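Local coordinates for novel protein similar to vertebrate potassium voltage-gated channel, subfamily H (Eag-related) family (Danio rerio, PDB 3UKN), which probably forms, as a tetramer of pore-forming subunits, a voltage-gated potassium channel, of which this chain is the cytoplasmic C-linker and cyclic nucleotide-binding homology domain, at residues 23-28 and 36-41; 107-112 and 125-130. All coordinates share one frame; numbering follows the deposited sequence.

Contact 1. Residues 23-28 and 36-41; sequences DFIRVH and QRMLEC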
loop_
_atom_site.group_PDB
_atom_site.type_symbol
_atom_site.label_atom_id
_atom_site.label_comp_id
_atom_site.label_asym_id
_atom_site.label_seq_id
_atom_site.Cartn_x
_atom_site.Cartn_y
_atom_site.Cartn_z
ATOM N N ASP B 23 10.724 1.012 -14.168
ATOM C CA ASP B 23 9.651 1.724 -14.846
ATOM C C ASP B 23 9.772 3.222 -14.610
ATOM O O ASP B 23 9.750 4.016 -15.553
ATOM C CB ASP B 23 8.297 1.269 -14.321
ATOM C CG ASP B 23 7.718 0.131 -15.116
ATOM O OD1 ASP B 23 8.498 -0.637 -15.732
ATOM O OD2 ASP B 23 6.476 0.006 -15.123
ATOM N N PHE B 24 9.895 3.603 -13.343
ATOM C CA PHE B 24 9.925 5.013 -12.974
ATOM C C PHE B 24 11.071 5.762 -13.651
ATOM O O PHE B 24 10.907 6.908 -14.068
ATOM C CB PHE B 24 10.005 5.154 -11.460
ATOM C CG PHE B 24 10.102 6.577 -10.975
ATOM C CD1 PHE B 24 8.973 7.250 -10.529
ATOM C CD2 PHE B 24 11.331 7.229 -10.923
ATOM C CE1 PHE B 24 9.072 8.562 -10.046
ATOM C CE2 PHE B 24 11.427 8.538 -10.452
ATOM C CZ PHE B 24 10.300 9.202 -10.013
ATOM N N ILE B 25 12.219 5.102 -13.764
ATOM C CA ILE B 25 13.385 5.638 -14.456
ATOM C C ILE B 25 13.146 5.751 -15.965
ATOM O O ILE B 25 13.611 6.685 -16.620
ATOM C CB ILE B 25 14.584 4.706 -14.251
ATOM C CG1 ILE B 25 14.951 4.617 -12.764
ATOM C CG2 ILE B 25 15.772 5.156 -15.114
ATOM C CD1 ILE B 25 15.870 3.457 -12.447
ATOM N N ARG B 26 12.429 4.779 -16.511
ATOM C CA ARG B 26 12.174 4.714 -17.936
ATOM C C ARG B 26 11.086 5.703 -18.347
ATOM O O ARG B 26 11.179 6.326 -19.397
ATOM C CB ARG B 26 11.756 3.295 -18.323
ATOM C CG ARG B 26 11.735 3.030 -19.814
ATOM C CD ARG B 26 10.787 1.893 -20.157
ATOM N NE ARG B 26 9.400 2.345 -20.163
ATOM C CZ ARG B 26 8.487 1.989 -19.266
ATOM N NH1 ARG B 26 8.807 1.157 -18.286
ATOM N NH2 ARG B 26 7.250 2.459 -19.353
ATOM N N VAL B 27 10.053 5.851 -17.527
ATOM C CA VAL B 27 8.956 6.721 -17.919
ATOM C C VAL B 27 9.379 8.182 -17.876
ATOM O O VAL B 27 8.828 9.012 -18.594
ATOM C CB VAL B 27 7.714 6.525 -17.041
ATOM C CG1 VAL B 27 7.142 5.119 -17.231
ATOM C CG2 VAL B 27 8.063 6.766 -15.599
ATOM N N HIS B 28 10.365 8.488 -17.038
ATOM C CA HIS B 28 10.813 9.864 -16.850
ATOM C C HIS B 28 12.131 10.118 -17.556
ATOM O O HIS B 28 12.775 11.143 -17.334
ATOM C CB HIS B 28 10.948 10.183 -15.357
ATOM C CG HIS B 28 9.645 10.196 -14.624
ATOM N ND1 HIS B 28 9.155 9.094 -13.956
ATOM C CD2 HIS B 28 8.720 11.175 -14.468
ATOM C CE1 HIS B 28 7.990 9.399 -13.411
ATOM N NE2 HIS B 28 7.702 10.653 -13.711
ATOM N N GLN B 36 21.733 4.642 -12.452
ATOM C CA GLN B 36 22.710 3.801 -11.762
ATOM C C GLN B 36 22.713 4.093 -10.254
ATOM O O GLN B 36 22.651 3.180 -9.450
ATOM C CB GLN B 36 24.117 3.997 -12.354
ATOM C CG GLN B 36 24.678 2.776 -13.074
ATOM C CD GLN B 36 25.899 3.101 -13.938
ATOM O OE1 GLN B 36 25.884 4.043 -14.743
ATOM N NE2 GLN B 36 26.962 2.319 -13.772
ATOM N N ARG B 37 22.781 5.370 -9.879
ATOM C CA ARG B 37 22.741 5.742 -8.468
ATOM C C ARG B 37 21.519 5.151 -7.766
ATOM O O ARG B 37 21.619 4.680 -6.625
ATOM C CB ARG B 37 22.734 7.258 -8.302
ATOM C CG ARG B 37 23.984 7.935 -8.796
ATOM C CD ARG B 37 23.778 9.433 -8.891
ATOM N NE ARG B 37 23.552 10.036 -7.582
ATOM C CZ ARG B 37 23.122 11.279 -7.407
ATOM N NH1 ARG B 37 22.862 12.043 -8.458
ATOM N NH2 ARG B 37 22.945 11.757 -6.185
ATOM N N MET B 38 20.381 5.174 -8.456
ATOM C CA MET B 38 19.107 4.734 -7.890
ATOM C C MET B 38 19.046 3.229 -7.673
ATOM O O MET B 38 18.544 2.769 -6.649
ATOM C CB MET B 38 17.934 5.186 -8.777
ATOM C CG MET B 38 17.783 6.702 -8.887
ATOM S SD MET B 38 16.606 7.238 -10.155
ATOM C CE MET B 38 15.073 6.549 -9.568
ATOM N N LEU B 39 19.550 2.469 -8.643
ATOM C CA LEU B 39 19.524 1.009 -8.573
ATOM C C LEU B 39 20.449 0.445 -7.493
ATOM O O LEU B 39 20.126 -0.558 -6.851
ATOM C CB LEU B 39 19.847 0.392 -9.939
ATOM C CG LEU B 39 18.835 0.737 -11.043
ATOM C CD1 LEU B 39 19.114 -0.038 -12.323
ATOM C CD2 LEU B 39 17.381 0.505 -10.567
ATOM N N GLU B 40 21.598 1.084 -7.295
ATOM C CA GLU B 40 22.517 0.644 -6.252
ATOM C C GLU B 40 22.095 1.171 -4.879
ATOM O O GLU B 40 22.337 0.530 -3.864
ATOM C CB GLU B 40 23.987 0.974 -6.591
ATOM C CG GLU B 40 24.273 2.403 -7.031
ATOM C CD GLU B 40 25.612 2.551 -7.779
ATOM O OE1 GLU B 40 26.008 3.704 -8.063
ATOM O OE2 GLU B 40 26.261 1.524 -8.090
ATOM N N CYS B 41 21.445 2.329 -4.848
ATOM C CA CYS B 41 20.884 2.807 -3.589
ATOM C C CYS B 41 19.657 1.966 -3.196
ATOM O O CYS B 41 19.469 1.633 -2.024
ATOM C CB CYS B 41 20.552 4.295 -3.651
ATOM S SG CYS B 41 19.789 4.928 -2.141
#

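Contact 2. Residues 107-112 and 125-130; sequences EFLIRQ and GSMEVL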
loop_
_atom_site.group_PDB
_atom_site.type_symbol
_atom_site.label_atom_id
_atom_site.label_comp_id
_atom_site.label_asym_id
_atom_site.label_seq_id
_atom_site.Cartn_x
_atom_site.Cartn_y
_atom_site.Cartn_z
ATOM N N GLU B 107 19.428 -10.870 1.699
ATOM C CA GLU B 107 18.399 -9.833 1.580
ATOM C C GLU B 107 17.837 -9.523 2.972
ATOM O O GLU B 107 17.518 -10.440 3.730
ATOM C CB GLU B 107 17.287 -10.262 0.601
ATOM C CG GLU B 107 16.036 -9.367 0.611
ATOM C CD GLU B 107 14.953 -9.809 -0.400
ATOM O OE1 GLU B 107 15.208 -10.755 -1.186
ATOM O OE2 GLU B 107 13.845 -9.210 -0.399
ATOM N N PHE B 108 17.733 -8.238 3.314
ATOM C CA PHE B 108 17.233 -7.841 4.639
ATOM C C PHE B 108 15.716 -7.976 4.732
ATOM O O PHE B 108 14.985 -7.345 3.960
ATOM C CB PHE B 108 17.622 -6.388 4.968
ATOM C CG PHE B 108 19.053 -6.217 5.385
ATOM C CD1 PHE B 108 19.394 -6.139 6.734
ATOM C CD2 PHE B 108 20.060 -6.127 4.429
ATOM C CE1 PHE B 108 20.714 -5.986 7.123
ATOM C CE2 PHE B 108 21.395 -5.975 4.814
ATOM C CZ PHE B 108 21.718 -5.901 6.166
ATOM N N LEU B 109 15.237 -8.782 5.673
ATOM C CA LEU B 109 13.804 -8.829 5.958
ATOM C C LEU B 109 13.452 -7.590 6.756
ATOM O O LEU B 109 12.458 -6.921 6.480
ATOM C CB LEU B 109 13.457 -10.088 6.746
ATOM C CG LEU B 109 12.015 -10.176 7.234
ATOM C CD1 LEU B 109 11.109 -10.102 6.031
ATOM C CD2 LEU B 109 11.794 -11.469 7.994
ATOM N N ILE B 110 14.320 -7.269 7.717
ATOM C CA ILE B 110 14.144 -6.149 8.638
ATOM C C ILE B 110 15.491 -5.484 8.917
ATOM O O ILE B 110 16.493 -6.167 9.103
ATOM C CB ILE B 110 13.561 -6.656 9.964
ATOM C CG1 ILE B 110 12.046 -6.788 9.836
ATOM C CG2 ILE B 110 13.936 -5.735 11.120
ATOM C CD1 ILE B 110 11.468 -7.927 10.612
ATOM N N ARG B 111 15.523 -4.154 8.930
ATOM C CA ARG B 111 16.751 -3.437 9.271
ATOM C C ARG B 111 16.608 -2.853 10.661
ATOM O O ARG B 111 15.587 -2.241 10.991
ATOM C CB ARG B 111 17.044 -2.318 8.275
ATOM C CG ARG B 111 17.579 -2.781 6.930
ATOM C CD ARG B 111 17.998 -1.592 6.045
ATOM N NE ARG B 111 18.296 -2.019 4.678
ATOM C CZ ARG B 111 19.448 -2.567 4.290
ATOM N NH1 ARG B 111 20.440 -2.748 5.154
ATOM N NH2 ARG B 111 19.613 -2.934 3.031
ATOM N N GLN B 112 17.634 -3.056 11.480
ATOM C CA GLN B 112 17.611 -2.588 12.857
ATOM C C GLN B 112 17.249 -1.101 12.908
ATOM O O GLN B 112 17.757 -0.297 12.121
ATOM C CB GLN B 112 18.961 -2.836 13.522
ATOM C CG GLN B 112 19.038 -2.295 14.933
ATOM C CD GLN B 112 20.317 -2.676 15.627
ATOM O OE1 GLN B 112 21.042 -3.557 15.171
ATOM N NE2 GLN B 112 20.607 -2.010 16.738
ATOM N N GLY B 125 13.321 -22.027 4.322
ATOM C CA GLY B 125 14.536 -21.250 4.280
ATOM C C GLY B 125 15.080 -20.978 5.660
ATOM O O GLY B 125 14.468 -21.333 6.673
ATOM N N SER B 126 16.243 -20.342 5.700
ATOM C CA SER B 126 16.850 -19.978 6.961
ATOM C C SER B 126 17.213 -18.504 6.966
ATOM O O SER B 126 17.412 -17.902 5.911
ATOM C CB SER B 126 18.082 -20.832 7.220
ATOM O OG SER B 126 17.744 -22.204 7.130
ATOM N N MET B 127 17.280 -17.924 8.160
ATOM C CA MET B 127 17.599 -16.513 8.308
ATOM C C MET B 127 18.375 -16.322 9.583
ATOM O O MET B 127 18.259 -17.115 10.519
ATOM C CB MET B 127 16.321 -15.689 8.411
ATOM C CG MET B 127 15.162 -16.253 7.626
ATOM S SD MET B 127 13.843 -15.054 7.564
ATOM C CE MET B 127 14.439 -14.002 6.247
ATOM N N GLU B 128 19.157 -15.255 9.628
ATOM C CA GLU B 128 19.904 -14.928 10.834
ATOM C C GLU B 128 19.341 -13.657 11.466
ATOM O O GLU B 128 18.917 -12.747 10.749
ATOM C CB GLU B 128 21.385 -14.745 10.492
ATOM C CG GLU B 128 21.638 -13.713 9.398
ATOM C CD GLU B 128 23.107 -13.602 9.003
ATOM O OE1 GLU B 128 23.969 -14.189 9.692
ATOM O OE2 GLU B 128 23.397 -12.922 7.994
ATOM N N VAL B 129 19.300 -13.608 12.797
ATOM C CA VAL B 129 19.109 -12.333 13.498
ATOM C C VAL B 129 20.500 -11.756 13.797
ATOM O O VAL B 129 21.367 -12.454 14.317
ATOM C CB VAL B 129 18.314 -12.487 14.806
ATOM C CG1 VAL B 129 18.063 -11.126 15.450
ATOM C CG2 VAL B 129 16.987 -13.199 14.560
ATOM N N LEU B 130 20.711 -10.495 13.427
ATOM C CA LEU B 130 21.991 -9.807 13.610
ATOM C C LEU B 130 21.757 -8.517 14.364
ATOM O O LEU B 130 21.074 -7.627 13.866
ATOM C CB LEU B 130 22.610 -9.424 12.261
ATOM C CG LEU B 130 23.008 -10.473 11.225
ATOM C CD1 LEU B 130 23.736 -9.792 10.098
ATOM C CD2 LEU B 130 23.904 -11.521 11.840
#

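Contact 1. Residues 23-28 and 36-41
Met38 reaches from helix 32-45 across to Ile25 and Phe24 on helix 13-27. Its CB points toward the other helix. CG lies anti to the carbonyl carbon (chi1 -63°), and CG and SD continue outward in an extended line. SD comes within 4.1 Å of Ile25 CG1. The chain then bends at its last torsion (chi3 63°), which brings CE to two partners. Met38 CE is 3.7 Å from Ile25 CG1 and 4.0 Å from Phe24 CD2. Ile25 and Met38 meet tip to tip, whereas Phe24 crosses Met38 at about a right angle, with the methyl oblique to its ring.

Ile25 has a second partner. Its CD1 lies 3.8 Å from Leu39 CD2, and these two side chains run obliquely past each other.

The Phe24 ring is also packed within its own segment. His28 ND1 sits 3.8 Å above the ring plane, over the ring centre. The same nitrogen donates a hydrogen bond of 2.8 Å to Phe24 O, on a lone pair and in the imidazole plane. This bond and that of NE2 with Lys75 of the second subunit together hold the ring's rotation.

Segments 23-27 and 36-41 run antiparallel, their directions 171° apart, in the two arms of a helical hairpin in the C-linker. Leu30, in the connecting loop, touches Phe24, Ile25 and Met38. Ile69 of the second subunit packs on Met38, and Asp68 of that subunit forms a salt bridge with Arg37.

No hydrogen bond or salt bridge joins the two segments, and their axes stay 11.3 Å apart, so only side chains bridge the distance. Apolar packing, mostly of Ile25 and Met38, holds the arms together, while His28 NE2 and Arg37 bond to the second subunit.

Contact 2. Residues 107-112 and 125-130
Met127 and Leu109 make the apolar part of this contact and bury the largest areas in it. Both CB atoms point toward the opposite segment, and the side chains cross at about a right angle. Met127 bends at its thioether (chi3 81°), which turns CE toward Leu109. Met127 CE lies 4.1 Å from Leu109 CD2 and as far from Leu109 CB. The sulfur is 4.2 Å from Leu109 CD2. Both residues are buried.

Leu130 comes next in buried area and meets Gln112 through its backbone carbonyl. Gln112 OE1 is 4.3 Å from Leu130 O, but both oxygens are acceptors and cannot bond. Gln112 OE1 accepts a weak hydrogen bond from the backbone of Asp132. Asn161 bridges the two: OD1 accepts from Gln112 N, and ND2 bonds weakly to Leu130 O.

The segments run nearly parallel, 10° apart, but are not paired as neighbouring strands. Strand 161-164 lies between strands 108-110 and 127-131 in an antiparallel sheet. Leu109 and Ile110 both face Val162 in a classic beta bulge, where the chain turns a corner. Leu170 of strand 168-174, in the other sheet, touches both Leu109 and Met127, so their meeting belongs to the core of the beta roll.

Contact 1 joins the two arms of the C-linker helical hairpin, and contact 2 lies in the cyclic nucleotide-binding homology domain. They follow one another along the chain. Their centres are 25 Å apart. Their nearest atoms come within about 7 Å, but they do not touch. The end of helix 32-45 links the two regions: Thr45 OG1 is hydrogen-bonded to Cys41 O, and Thr45 O accepts a weak bond from Arg111. The second subunit packs against contact 1, whereas no other chain of the assembly touches contact 2. In KCNH channels the C-terminal strand, here probably 200-203, occupies the place of the cyclic nucleotide, and Ile110 of contact 2 touches Leu204 just after it.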